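Local coordinates for protein CRISPR-associated endonuclease Cas9 (Campylobacter jejuni subsp. jejuni serotype O:2, PDB 5X2H) that uses a guide RNA to recognise matching DNA of invading genetic elements and cleaves its two strands with separate RuvC-like and HNH nuclease domains, at residues Ser253-Glu258 / Phe404-Leu409; Ala432-Lys437 / Lys503-Phe508; Arg460-Tyr465 / Arg496-Tyr501. One frame throughout, in Å; residues are numbered along the deposited sequence.

Contact 1: residues Ser253-Glu258 / Phe404-Leu409; sequences SFFTDE and FKALKL. With nucleotides of chain B.
The ring of Phe255 meets the first turn of helix 404-415. The extended chain of Lys405 passes over one face at about a right angle. Its CD stands 3.8 Å from the centroid of the Phe255 ring, only 11° off the ring normal, a CH-pi contact. Ala406 sits at the rim of the same ring, near its plane, with Ala406 CB 4.0 Å from Phe255 CE2. The CG of Lys405 lies anti to its backbone N (chi1 -172°), and every later torsion is also near 180°. That straight run carries CD over the ring and NZ on past CD1 and CE1. Ala406 CB also touches the Phe254 ring, at 4.1 Å from Phe254 CD2.

The loop here is a type I beta turn from Phe255 to Glu258, closed by a backbone bond from Glu258 N to Phe255 O. It packs on the N-terminal end of an alpha helix, within the mostly helical part of this Cas9. Helix 420-427 supports the same cluster: Phe254 rests on Tyr420 and Cys424, and Leu409 on Leu427.

The other side is looser and polar. Glu258 OE2 stays 4.8 Å from Lys405 NZ, too far for a salt bridge, though the opposite charges may still attract. A water links Glu258 to the helix backbone, donating to Glu258 OE1 at 3.0 Å and accepting from Lys405 N at 2.9 Å.

Contact 2: residues Ala432-Lys437 / Lys503-Phe508; sequences AINEDK and KDYLDF
Lys437, Asp504 and Asn434 bury the most surface here, and all three meet at the C-terminal end of helix 493-505. Lys437 lays its chain along the backbone of the other segment. Its CD passes 3.4 Å from Leu506 O. The chain then bends at its last torsion (chi4 -50°), which turns the ammonium toward the helix end. There Lys437 NZ donates to Lys503 O at 3.2 Å, in the plane of that carbonyl. A second, weak bond runs from NZ to Asp504 O. A positive group beside late helical carbonyls would be expected to suit the negative end of the helix dipole.

Asn434 reaches the same Asp504 carbonyl. Its ND2 is modelled very close to Asp504 O, and the exact length is doubtful. ND2 also donates to Asp436 O at 3.1 Å. That acceptor lies in the amide plane of Asn434, whereas the nitrogen stands well above the carbonyl plane of Asp436. The amide is stacked on one face of Tyr505, with the two planes 15° apart. The bond to Asp436 O and this stack probably fix its rotation. Asn434 CG is 3.4 Å from Tyr505 CE1, and Asn434 CB makes a CH-pi contact over the same face, offset toward the rim.

Asp504 adds its side chain. Ile433 crosses it at about a right angle, with Ile433 CG1 3.9 Å from Asp504 OD2. That oxygen is hydrogen-bonded to the hydroxyls of Tyr448 and Tyr449.

The contact ties a loop to the C-terminal part of helix 493-505 and the residues that follow, within the RuvC-like domain. Beyond it, Leu506 packs on strand 481-485, and Phe508 on strands 481-485 and 530-532, both in the mixed five-stranded sheet.

Contact 3: residues Arg460-Tyr465 / Arg496-Tyr501; sequences RAIKEY and RLVLNY. With nucleotides of chain B.
The Tyr465 ring takes Val498 on one face. Val498 CG1 lies 3.7 Å from the ring centroid and 21° off the normal, a CH-pi contact offset toward the rim. Phe13 meets the same tyrosine edge-to-face. The Tyr501 ring is approached obliquely by Ile462, whose CG2 comes to 3.5 Å from Tyr501 CE2. The other branch points elsewhere: Ile462 CD1 ends 3.9 Å from Leu497 CD2. On the far side of its helix, the guanidinium of Arg496 has C5' of G1 of chain B over one face.

The segments 460-465 of helix 456-476 and 496-501 of helix 493-505 cross at -42°, their axes 11.4 Å apart at closest approach. Ile462 and Val498 mark the closest backbone approach. Tyr465 and Val498 also pack on strands 10-15 and 481-485, so both helices cover the RuvC sheet. On the outer side, Lys463 NZ makes weak hydrogen bonds to OP1 and OP2 of G72 of chain B.

Between the six-residue segments the contact is apolar packing. One residue further on, the Tyr465 hydroxyl bonds Thr502 OG1 and adds a polar link between the same helices. Tyr501 OH bonds Pro442 O in a loop. The basic residues at the outer sides face RNA.

How the contacts relate
Contacts 1 and 2 touch: Ser253 O and Ala432 N are 3.2 Å apart, a probable hydrogen bond, although the centres are about 22 Å apart. Contacts 2 and 3 share helix 493-505, and their centres are about 14 Å apart. Contact 3 is nested in the chain loop that contact 2 closes. Contacts 1 and 3 do not touch; their nearest atoms are about 13 Å apart. Contact 3 lies nearest the predicted RuvC metal site. The side chain of Tyr465 is about 10 Å from that of Asp14, and that of Val498 about 10 Å from that of Glu485. Contacts 1 and 3 both border the RNA, while contact 2 stays about 5 Å from bound nucleic acid.

Contact 1: residues Ser253-Glu258 / Phe404-Leu409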
loop_
_atom_site.group_PDB
_atom_site.type_symbol
_atom_site.label_atom_id
_atom_site.label_comp_id
_atom_site.label_asym_id
_atom_site.label_seq_id
_atom_site.Cartn_x
_atom_site.Cartn_y
_atom_site.Cartn_z
ATOM N N SER A 253 0.826 2.037 26.049
ATOM C CA SER A 253 1.247 0.705 26.474
ATOM C C SER A 253 0.431 0.216 27.663
ATOM O O SER A 253 0.130 -0.978 27.768
ATOM C CB SER A 253 2.734 0.708 26.825
ATOM O OG SER A 253 3.517 1.133 25.728
ATOM N N PHE A 254 0.075 1.124 28.573
ATOM C CA PHE A 254 -0.681 0.775 29.773
ATOM C C PHE A 254 -2.186 0.822 29.526
ATOM O O PHE A 254 -2.892 -0.166 29.753
ATOM C CB PHE A 254 -0.309 1.716 30.923
ATOM C CG PHE A 254 1.140 1.665 31.309
ATOM C CD1 PHE A 254 1.652 0.565 31.975
ATOM C CD2 PHE A 254 1.986 2.726 31.026
ATOM C CE1 PHE A 254 2.985 0.516 32.339
ATOM C CE2 PHE A 254 3.321 2.683 31.390
ATOM C CZ PHE A 254 3.819 1.575 32.047
ATOM N N PHE A 255 -2.686 1.967 29.066
ATOM C CA PHE A 255 -4.115 2.184 28.846
ATOM C C PHE A 255 -4.379 2.084 27.348
ATOM O O PHE A 255 -4.270 3.064 26.611
ATOM C CB PHE A 255 -4.547 3.528 29.417
ATOM C CG PHE A 255 -4.188 3.714 30.865
ATOM C CD1 PHE A 255 -5.037 3.269 31.864
ATOM C CD2 PHE A 255 -3.001 4.329 31.227
ATOM C CE1 PHE A 255 -4.710 3.435 33.197
ATOM C CE2 PHE A 255 -2.668 4.499 32.558
ATOM C CZ PHE A 255 -3.525 4.050 33.544
ATOM N N THR A 256 -4.746 0.879 26.902
ATOM C CA THR A 256 -4.909 0.614 25.476
ATOM C C THR A 256 -6.038 1.423 24.850
ATOM O O THR A 256 -6.082 1.554 23.622
ATOM C CB THR A 256 -5.153 -0.879 25.247
ATOM O OG1 THR A 256 -6.315 -1.292 25.975
ATOM C CG2 THR A 256 -3.956 -1.689 25.714
ATOM N N ASP A 257 -6.947 1.964 25.656
ATOM C CA ASP A 257 -8.052 2.765 25.148
ATOM C C ASP A 257 -7.707 4.243 25.021
ATOM O O ASP A 257 -8.583 5.041 24.675
ATOM C CB ASP A 257 -9.280 2.598 26.049
ATOM C CG ASP A 257 -9.782 1.168 26.094
ATOM O OD1 ASP A 257 -9.551 0.424 25.115
ATOM O OD2 ASP A 257 -10.408 0.786 27.106
ATOM N N GLU A 258 -6.463 4.626 25.293
ATOM C CA GLU A 258 -6.033 6.015 25.233
ATOM C C GLU A 258 -5.002 6.178 24.129
ATOM O O GLU A 258 -4.151 5.306 23.928
ATOM C CB GLU A 258 -5.443 6.468 26.574
ATOM C CG GLU A 258 -6.380 6.309 27.762
ATOM C CD GLU A 258 -7.366 7.454 27.889
ATOM O OE1 GLU A 258 -7.029 8.583 27.468
ATOM O OE2 GLU A 258 -8.478 7.227 28.411
ATOM N N PHE A 404 -1.428 10.555 27.780
ATOM C CA PHE A 404 -1.503 11.611 28.785
ATOM C C PHE A 404 -1.956 11.066 30.132
ATOM O O PHE A 404 -1.513 11.551 31.180
ATOM C CB PHE A 404 -2.461 12.712 28.327
ATOM C CG PHE A 404 -1.842 13.719 27.403
ATOM C CD1 PHE A 404 -0.486 13.991 27.461
ATOM C CD2 PHE A 404 -2.621 14.403 26.484
ATOM C CE1 PHE A 404 0.082 14.924 26.615
ATOM C CE2 PHE A 404 -2.059 15.334 25.635
ATOM C CZ PHE A 404 -0.706 15.595 25.699
ATOM N N LYS A 405 -2.844 10.068 30.123
ATOM C CA LYS A 405 -3.330 9.497 31.375
ATOM C C LYS A 405 -2.194 8.861 32.165
ATOM O O LYS A 405 -2.119 9.012 33.390
ATOM C CB LYS A 405 -4.430 8.474 31.088
ATOM C CG LYS A 405 -5.144 7.967 32.324
ATOM C CD LYS A 405 -6.183 6.916 31.967
ATOM C CE LYS A 405 -7.010 6.535 33.182
ATOM N NZ LYS A 405 -7.973 5.442 32.885
ATOM N N ALA A 406 -1.294 8.152 31.480
ATOM C CA ALA A 406 -0.148 7.563 32.163
ATOM C C ALA A 406 0.871 8.623 32.557
ATOM O O ALA A 406 1.533 8.489 33.593
ATOM C CB ALA A 406 0.503 6.501 31.279
ATOM N N LEU A 407 1.012 9.677 31.750
ATOM C CA LEU A 407 1.953 10.742 32.078
ATOM C C LEU A 407 1.513 11.504 33.323
ATOM O O LEU A 407 2.352 11.904 34.137
ATOM C CB LEU A 407 2.104 11.694 30.892
ATOM C CG LEU A 407 2.852 11.156 29.673
ATOM C CD1 LEU A 407 2.833 12.168 28.541
ATOM C CD2 LEU A 407 4.277 10.792 30.042
ATOM N N LYS A 408 0.204 11.709 33.488
ATOM C CA LYS A 408 -0.302 12.402 34.669
ATOM C C LYS A 408 0.016 11.658 35.959
ATOM O O LYS A 408 0.035 12.275 37.029
ATOM C CB LYS A 408 -1.814 12.602 34.551
ATOM C CG LYS A 408 -2.229 13.753 33.655
ATOM C CD LYS A 408 -3.719 13.697 33.359
ATOM C CE LYS A 408 -4.292 15.089 33.157
ATOM N NZ LYS A 408 -4.276 15.871 34.425
ATOM N N LEU A 409 0.268 10.353 35.885
ATOM C CA LEU A 409 0.564 9.534 37.053
ATOM C C LEU A 409 2.057 9.351 37.285
ATOM O O LEU A 409 2.524 9.483 38.419
ATOM C CB LEU A 409 -0.102 8.161 36.910
ATOM C CG LEU A 409 -1.626 8.152 36.767
ATOM C CD1 LEU A 409 -2.113 6.774 36.346
ATOM C CD2 LEU A 409 -2.282 8.584 38.071
ATOM P P A B 4 6.886 0.746 25.940
ATOM O OP1 A B 4 5.643 1.343 25.398
ATOM O OP2 A B 4 7.792 -0.022 25.047
ATOM O "O5'" A B 4 7.744 1.903 26.622
ATOM C "C5'" A B 4 7.166 2.740 27.611
ATOM C "C4'" A B 4 8.174 3.673 28.232
ATOM O "O4'" A B 4 9.167 2.934 28.995
ATOM C "C3'" A B 4 9.015 4.500 27.282
ATOM O "O3'" A B 4 8.316 5.574 26.681
ATOM C "C2'" A B 4 10.166 4.924 28.182
ATOM O "O2'" A B 4 9.746 5.929 29.093
ATOM C "C1'" A B 4 10.401 3.632 28.965
ATOM N N9 A B 4 11.410 2.804 28.281
ATOM C C8 A B 4 11.226 1.727 27.450
ATOM N N7 A B 4 12.344 1.234 26.971
ATOM C C5 A B 4 13.329 2.053 27.508
ATOM C C6 A B 4 14.729 2.064 27.385
ATOM N N6 A B 4 15.416 1.186 26.652
ATOM N N1 A B 4 15.413 3.019 28.056
ATOM C C2 A B 4 14.725 3.899 28.795
ATOM N N3 A B 4 13.410 3.992 28.988
ATOM C C4 A B 4 12.764 3.028 28.310
HETATM O O HOH W 1 -4.519 10.114 27.796
#

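Contact 2: residues Ala432-Lys437 / Lys503-Phe508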
loop_
_atom_site.group_PDB
_atom_site.type_symbol
_atom_site.label_atom_id
_atom_site.label_comp_id
_atom_site.label_asym_id
_atom_site.label_seq_id
_atom_site.Cartn_x
_atom_site.Cartn_y
_atom_site.Cartn_z
ATOM N N ALA A 432 -0.219 -3.686 29.453
ATOM C CA ALA A 432 -1.370 -4.503 29.104
ATOM C C ALA A 432 -0.928 -5.767 28.374
ATOM O O ALA A 432 -0.066 -5.726 27.493
ATOM C CB ALA A 432 -2.344 -3.707 28.240
ATOM N N ILE A 433 -1.522 -6.896 28.756
ATOM C CA ILE A 433 -1.228 -8.181 28.136
ATOM C C ILE A 433 -2.484 -9.037 28.220
ATOM O O ILE A 433 -3.290 -8.899 29.145
ATOM C CB ILE A 433 -0.013 -8.873 28.806
ATOM C CG1 ILE A 433 0.472 -10.056 27.966
ATOM C CG2 ILE A 433 -0.353 -9.321 30.220
ATOM C CD1 ILE A 433 1.704 -10.738 28.524
ATOM N N ASN A 434 -2.660 -9.910 27.232
ATOM C CA ASN A 434 -3.855 -10.741 27.183
ATOM C C ASN A 434 -3.835 -11.786 28.291
ATOM O O ASN A 434 -2.788 -12.351 28.620
ATOM C CB ASN A 434 -3.976 -11.426 25.824
ATOM C CG ASN A 434 -5.077 -12.465 25.797
ATOM O OD1 ASN A 434 -6.261 -12.131 25.806
ATOM N ND2 ASN A 434 -4.692 -13.735 25.767
ATOM N N GLU A 435 -5.008 -12.045 28.865
ATOM C CA GLU A 435 -5.157 -13.021 29.936
ATOM C C GLU A 435 -5.986 -14.235 29.547
ATOM O O GLU A 435 -5.748 -15.321 30.078
ATOM C CB GLU A 435 -5.790 -12.363 31.169
ATOM N N ASP A 436 -6.945 -14.082 28.637
ATOM C CA ASP A 436 -7.825 -15.178 28.236
ATOM C C ASP A 436 -7.214 -15.879 27.028
ATOM O O ASP A 436 -7.283 -15.376 25.904
ATOM C CB ASP A 436 -9.226 -14.659 27.931
ATOM N N LYS A 437 -6.617 -17.044 27.259
ATOM C CA LYS A 437 -6.049 -17.848 26.186
ATOM C C LYS A 437 -7.112 -18.782 25.621
ATOM O O LYS A 437 -7.916 -19.351 26.365
ATOM C CB LYS A 437 -4.848 -18.651 26.688
ATOM C CG LYS A 437 -3.776 -17.795 27.343
ATOM C CD LYS A 437 -2.489 -18.570 27.557
ATOM C CE LYS A 437 -1.482 -17.746 28.341
ATOM N NZ LYS A 437 -1.299 -16.386 27.761
ATOM N N LYS A 503 1.998 -17.131 22.040
ATOM C CA LYS A 503 2.010 -17.434 23.466
ATOM C C LYS A 503 1.113 -16.507 24.277
ATOM O O LYS A 503 0.786 -16.836 25.421
ATOM C CB LYS A 503 3.439 -17.386 24.018
ATOM C CG LYS A 503 4.097 -16.015 24.038
ATOM C CD LYS A 503 5.430 -16.095 24.775
ATOM C CE LYS A 503 6.325 -14.898 24.485
ATOM N NZ LYS A 503 5.809 -13.624 25.061
ATOM N N ASP A 504 0.703 -15.370 23.717
ATOM C CA ASP A 504 -0.203 -14.480 24.430
ATOM C C ASP A 504 -1.663 -14.894 24.306
ATOM O O ASP A 504 -2.477 -14.488 25.141
ATOM C CB ASP A 504 -0.052 -13.042 23.929
ATOM C CG ASP A 504 1.145 -12.332 24.525
ATOM O OD1 ASP A 504 1.925 -12.977 25.256
ATOM O OD2 ASP A 504 1.301 -11.120 24.265
ATOM N N TYR A 505 -2.015 -15.691 23.293
ATOM C CA TYR A 505 -3.415 -15.936 22.975
ATOM C C TYR A 505 -3.803 -17.399 22.811
ATOM O O TYR A 505 -5.002 -17.678 22.697
ATOM C CB TYR A 505 -3.807 -15.184 21.692
ATOM C CG TYR A 505 -3.916 -13.691 21.885
ATOM C CD1 TYR A 505 -5.122 -13.108 22.249
ATOM C CD2 TYR A 505 -2.813 -12.865 21.717
ATOM C CE1 TYR A 505 -5.230 -11.748 22.435
ATOM C CE2 TYR A 505 -2.910 -11.501 21.902
ATOM C CZ TYR A 505 -4.123 -10.948 22.260
ATOM O OH TYR A 505 -4.233 -9.590 22.445
ATOM N N LEU A 506 -2.859 -18.334 22.795
ATOM C CA LEU A 506 -3.173 -19.743 22.596
ATOM C C LEU A 506 -2.994 -20.514 23.897
ATOM O O LEU A 506 -2.013 -20.315 24.621
ATOM C CB LEU A 506 -2.295 -20.362 21.505
ATOM C CG LEU A 506 -2.749 -21.734 21.000
ATOM C CD1 LEU A 506 -4.010 -21.599 20.157
ATOM C CD2 LEU A 506 -1.644 -22.425 20.215
ATOM N N ASP A 507 -3.946 -21.397 24.186
ATOM C CA ASP A 507 -3.879 -22.257 25.360
ATOM C C ASP A 507 -3.268 -23.596 24.971
ATOM O O ASP A 507 -3.712 -24.231 24.009
ATOM C CB ASP A 507 -5.271 -22.460 25.960
ATOM C CG ASP A 507 -5.226 -23.148 27.309
ATOM O OD1 ASP A 507 -4.146 -23.166 27.934
ATOM O OD2 ASP A 507 -6.272 -23.676 27.739
ATOM N N PHE A 508 -2.255 -24.021 25.718
ATOM C CA PHE A 508 -1.509 -25.237 25.428
ATOM C C PHE A 508 -1.847 -26.333 26.430
ATOM O O PHE A 508 -2.523 -26.112 27.439
ATOM C CB PHE A 508 -0.000 -24.967 25.444
ATOM C CG PHE A 508 0.487 -24.165 24.273
ATOM C CD1 PHE A 508 0.451 -22.781 24.300
ATOM C CD2 PHE A 508 0.993 -24.798 23.149
ATOM C CE1 PHE A 508 0.904 -22.043 23.224
ATOM C CE2 PHE A 508 1.445 -24.065 22.070
ATOM C CZ PHE A 508 1.401 -22.686 22.106
#

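Contact 3: residues Arg460-Tyr465 / Arg496-Tyr501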
loop_
_atom_site.group_PDB
_atom_site.type_symbol
_atom_site.label_atom_id
_atom_site.label_comp_id
_atom_site.label_asym_id
_atom_site.label_seq_id
_atom_site.Cartn_x
_atom_site.Cartn_y
_atom_site.Cartn_z
ATOM N N ARG A 460 -0.403 -11.087 5.493
ATOM C CA ARG A 460 -0.691 -12.280 4.706
ATOM C C ARG A 460 -0.045 -13.516 5.321
ATOM O O ARG A 460 -0.696 -14.556 5.479
ATOM C CB ARG A 460 -0.207 -12.084 3.270
ATOM C CG ARG A 460 -0.383 -13.314 2.399
ATOM C CD ARG A 460 -1.785 -13.382 1.832
ATOM N NE ARG A 460 -1.830 -12.878 0.463
ATOM C CZ ARG A 460 -2.950 -12.623 -0.205
ATOM N NH1 ARG A 460 -2.893 -12.171 -1.452
ATOM N NH2 ARG A 460 -4.127 -12.811 0.377
ATOM N N ALA A 461 1.239 -13.419 5.672
ATOM C CA ALA A 461 1.951 -14.566 6.221
ATOM C C ALA A 461 1.368 -14.995 7.560
ATOM O O ALA A 461 1.249 -16.194 7.837
ATOM C CB ALA A 461 3.436 -14.237 6.366
ATOM N N ILE A 462 1.001 -14.030 8.405
ATOM C CA ILE A 462 0.427 -14.360 9.704
ATOM C C ILE A 462 -0.932 -15.024 9.532
ATOM O O ILE A 462 -1.281 -15.957 10.265
ATOM C CB ILE A 462 0.340 -13.096 10.577
ATOM C CG1 ILE A 462 1.734 -12.505 10.783
ATOM C CG2 ILE A 462 -0.318 -13.408 11.914
ATOM C CD1 ILE A 462 1.743 -11.239 11.609
ATOM N N LYS A 463 -1.713 -14.561 8.555
ATOM C CA LYS A 463 -3.020 -15.157 8.300
ATOM C C LYS A 463 -2.886 -16.629 7.927
ATOM O O LYS A 463 -3.575 -17.489 8.490
ATOM C CB LYS A 463 -3.735 -14.373 7.199
ATOM C CG LYS A 463 -4.906 -15.093 6.559
ATOM C CD LYS A 463 -4.582 -15.475 5.124
ATOM C CE LYS A 463 -5.843 -15.673 4.303
ATOM N NZ LYS A 463 -5.835 -14.790 3.106
ATOM N N GLU A 464 -1.990 -16.937 6.987
ATOM C CA GLU A 464 -1.794 -18.324 6.580
ATOM C C GLU A 464 -1.194 -19.161 7.700
ATOM O O GLU A 464 -1.454 -20.367 7.776
ATOM C CB GLU A 464 -0.911 -18.387 5.333
ATOM C CG GLU A 464 -1.581 -17.864 4.071
ATOM C CD GLU A 464 -2.742 -18.735 3.617
ATOM O OE1 GLU A 464 -3.716 -18.186 3.060
ATOM O OE2 GLU A 464 -2.684 -19.967 3.819
ATOM N N TYR A 465 -0.389 -18.550 8.572
ATOM C CA TYR A 465 0.089 -19.275 9.744
ATOM C C TYR A 465 -1.068 -19.654 10.658
ATOM O O TYR A 465 -1.139 -20.790 11.139
ATOM C CB TYR A 465 1.122 -18.440 10.502
ATOM C CG TYR A 465 1.350 -18.898 11.926
ATOM C CD1 TYR A 465 2.075 -20.053 12.201
ATOM C CD2 TYR A 465 0.843 -18.173 12.999
ATOM C CE1 TYR A 465 2.283 -20.476 13.504
ATOM C CE2 TYR A 465 1.046 -18.586 14.304
ATOM C CZ TYR A 465 1.769 -19.736 14.553
ATOM O OH TYR A 465 1.973 -20.147 15.852
ATOM N N ARG A 496 9.673 -13.222 15.945
ATOM C CA ARG A 496 9.396 -12.767 17.302
ATOM C C ARG A 496 7.960 -12.279 17.439
ATOM O O ARG A 496 7.355 -12.418 18.510
ATOM C CB ARG A 496 10.387 -11.668 17.688
ATOM C CG ARG A 496 10.218 -11.125 19.095
ATOM C CD ARG A 496 10.247 -12.233 20.136
ATOM N NE ARG A 496 11.473 -13.022 20.080
ATOM C CZ ARG A 496 11.812 -13.934 20.986
ATOM N NH1 ARG A 496 12.947 -14.610 20.861
ATOM N NH2 ARG A 496 11.020 -14.166 22.024
ATOM N N LEU A 497 7.393 -11.728 16.364
ATOM C CA LEU A 497 6.004 -11.281 16.397
ATOM C C LEU A 497 5.049 -12.466 16.443
ATOM O O LEU A 497 4.123 -12.499 17.263
ATOM C CB LEU A 497 5.711 -10.404 15.181
ATOM C CG LEU A 497 4.310 -9.796 15.106
ATOM C CD1 LEU A 497 4.061 -8.872 16.293
ATOM C CD2 LEU A 497 4.143 -9.047 13.805
ATOM N N VAL A 498 5.252 -13.445 15.560
ATOM C CA VAL A 498 4.397 -14.629 15.547
ATOM C C VAL A 498 4.504 -15.377 16.870
ATOM O O VAL A 498 3.513 -15.914 17.380
ATOM C CB VAL A 498 4.757 -15.531 14.351
ATOM C CG1 VAL A 498 4.046 -16.866 14.452
ATOM C CG2 VAL A 498 4.399 -14.839 13.042
ATOM N N LEU A 499 5.703 -15.407 17.453
ATOM C CA LEU A 499 5.904 -16.112 18.715
ATOM C C LEU A 499 5.150 -15.431 19.854
ATOM O O LEU A 499 4.433 -16.092 20.615
ATOM C CB LEU A 499 7.398 -16.203 19.024
ATOM C CG LEU A 499 7.826 -16.871 20.333
ATOM C CD1 LEU A 499 9.016 -17.789 20.095
ATOM C CD2 LEU A 499 8.162 -15.828 21.392
ATOM N N ASN A 500 5.306 -14.110 19.992
ATOM C CA ASN A 500 4.598 -13.388 21.047
ATOM C C ASN A 500 3.091 -13.446 20.838
ATOM O O ASN A 500 2.324 -13.537 21.802
ATOM C CB ASN A 500 5.070 -11.935 21.101
ATOM C CG ASN A 500 6.501 -11.801 21.571
ATOM O OD1 ASN A 500 6.932 -12.491 22.495
ATOM N ND2 ASN A 500 7.248 -10.905 20.938
ATOM N N TYR A 501 2.653 -13.390 19.579
ATOM C CA TYR A 501 1.233 -13.488 19.264
ATOM C C TYR A 501 0.681 -14.871 19.595
ATOM O O TYR A 501 -0.489 -14.998 19.972
ATOM C CB TYR A 501 1.039 -13.116 17.790
ATOM C CG TYR A 501 -0.209 -13.596 17.077
ATOM C CD1 TYR A 501 -1.478 -13.424 17.621
ATOM C CD2 TYR A 501 -0.115 -14.159 15.810
ATOM C CE1 TYR A 501 -2.611 -13.849 16.939
ATOM C CE2 TYR A 501 -1.234 -14.578 15.124
ATOM C CZ TYR A 501 -2.478 -14.421 15.687
ATOM O OH TYR A 501 -3.585 -14.848 14.988
ATOM P P G B 72 -5.103 -11.173 4.044
ATOM O OP1 G B 72 -4.072 -12.187 4.373
ATOM O OP2 G B 72 -5.975 -11.367 2.863
ATOM O "O5'" G B 72 -6.069 -10.990 5.303
ATOM C "C5'" G B 72 -5.558 -10.641 6.580
ATOM C "C4'" G B 72 -6.661 -10.250 7.536
ATOM O "O4'" G B 72 -7.414 -9.129 6.997
ATOM C "C3'" G B 72 -7.726 -11.301 7.804
ATOM O "O3'" G B 72 -7.321 -12.292 8.727
ATOM C "C2'" G B 72 -8.896 -10.458 8.287
ATOM O "O2'" G B 72 -8.688 -10.034 9.626
ATOM C "C1'" G B 72 -8.773 -9.239 7.374
ATOM N N9 G B 72 -9.588 -9.406 6.156
ATOM C C8 G B 72 -9.144 -9.549 4.862
ATOM N N7 G B 72 -10.116 -9.693 4.004
ATOM C C5 G B 72 -11.271 -9.650 4.772
ATOM C C6 G B 72 -12.637 -9.755 4.398
ATOM O O6 G B 72 -13.121 -9.908 3.271
ATOM N N1 G B 72 -13.481 -9.659 5.502
ATOM C C2 G B 72 -13.069 -9.482 6.800
ATOM N N2 G B 72 -14.038 -9.416 7.725
ATOM N N3 G B 72 -11.800 -9.385 7.162
ATOM C C4 G B 72 -10.962 -9.474 6.106
ATOM P P G B 1 16.128 -10.260 21.853
ATOM O OP1 G B 1 16.783 -11.550 21.516
ATOM O OP2 G B 1 15.682 -9.350 20.767
ATOM O "O5'" G B 1 14.869 -10.577 22.777
ATOM C "C5'" G B 1 14.040 -11.702 22.523
ATOM C "C4'" G B 1 13.043 -11.907 23.634
ATOM O "O4'" G B 1 13.734 -12.329 24.840
ATOM C "C3'" G B 1 12.267 -10.671 24.064
ATOM O "O3'" G B 1 11.161 -10.384 23.228
ATOM C "C2'" G B 1 11.878 -11.006 25.495
ATOM O "O2'" G B 1 10.784 -11.910 25.512
ATOM C "C1'" G B 1 13.125 -11.748 25.974
ATOM N N9 G B 1 14.098 -10.829 26.596
ATOM C C8 G B 1 15.342 -10.509 26.108
ATOM N N7 G B 1 15.991 -9.668 26.866
ATOM C C5 G B 1 15.122 -9.414 27.919
ATOM C C6 G B 1 15.277 -8.575 29.052
ATOM O O6 G B 1 16.244 -7.869 29.360
ATOM N N1 G B 1 14.155 -8.607 29.872
ATOM C C2 G B 1 13.028 -9.350 29.634
ATOM N N2 G B 1 12.051 -9.246 30.545
ATOM N N3 G B 1 12.869 -10.138 28.582
ATOM C C4 G B 1 13.949 -10.123 27.770
ATOM P P G B 73 -7.888 -13.790 8.595
ATOM O OP1 G B 73 -7.201 -14.623 9.613
ATOM O OP2 G B 73 -7.846 -14.179 7.162
ATOM O "O5'" G B 73 -9.425 -13.665 8.991
ATOM C "C5'" G B 73 -9.820 -13.376 10.322
ATOM C "C4'" G B 73 -11.315 -13.215 10.429
ATOM O "O4'" G B 73 -11.768 -12.232 9.463
ATOM C "C3'" G B 73 -12.150 -14.448 10.116
ATOM O "O3'" G B 73 -12.237 -15.351 11.207
ATOM C "C2'" G B 73 -13.493 -13.848 9.719
ATOM O "O2'" G B 73 -14.233 -13.474 10.869
ATOM C "C1'" G B 73 -13.055 -12.573 8.995
ATOM N N9 G B 73 -12.996 -12.759 7.532
ATOM C C8 G B 73 -11.872 -12.887 6.753
ATOM N N7 G B 73 -12.149 -13.039 5.488
ATOM C C5 G B 73 -13.536 -13.013 5.429
ATOM C C6 G B 73 -14.418 -13.132 4.321
ATOM O O6 G B 73 -14.134 -13.291 3.129
ATOM N N1 G B 73 -15.751 -13.047 4.711
ATOM C C2 G B 73 -16.185 -12.871 6.002
ATOM N N2 G B 73 -17.512 -12.814 6.187
ATOM N N3 G B 73 -15.373 -12.761 7.040
ATOM C C4 G B 73 -14.073 -12.840 6.684
#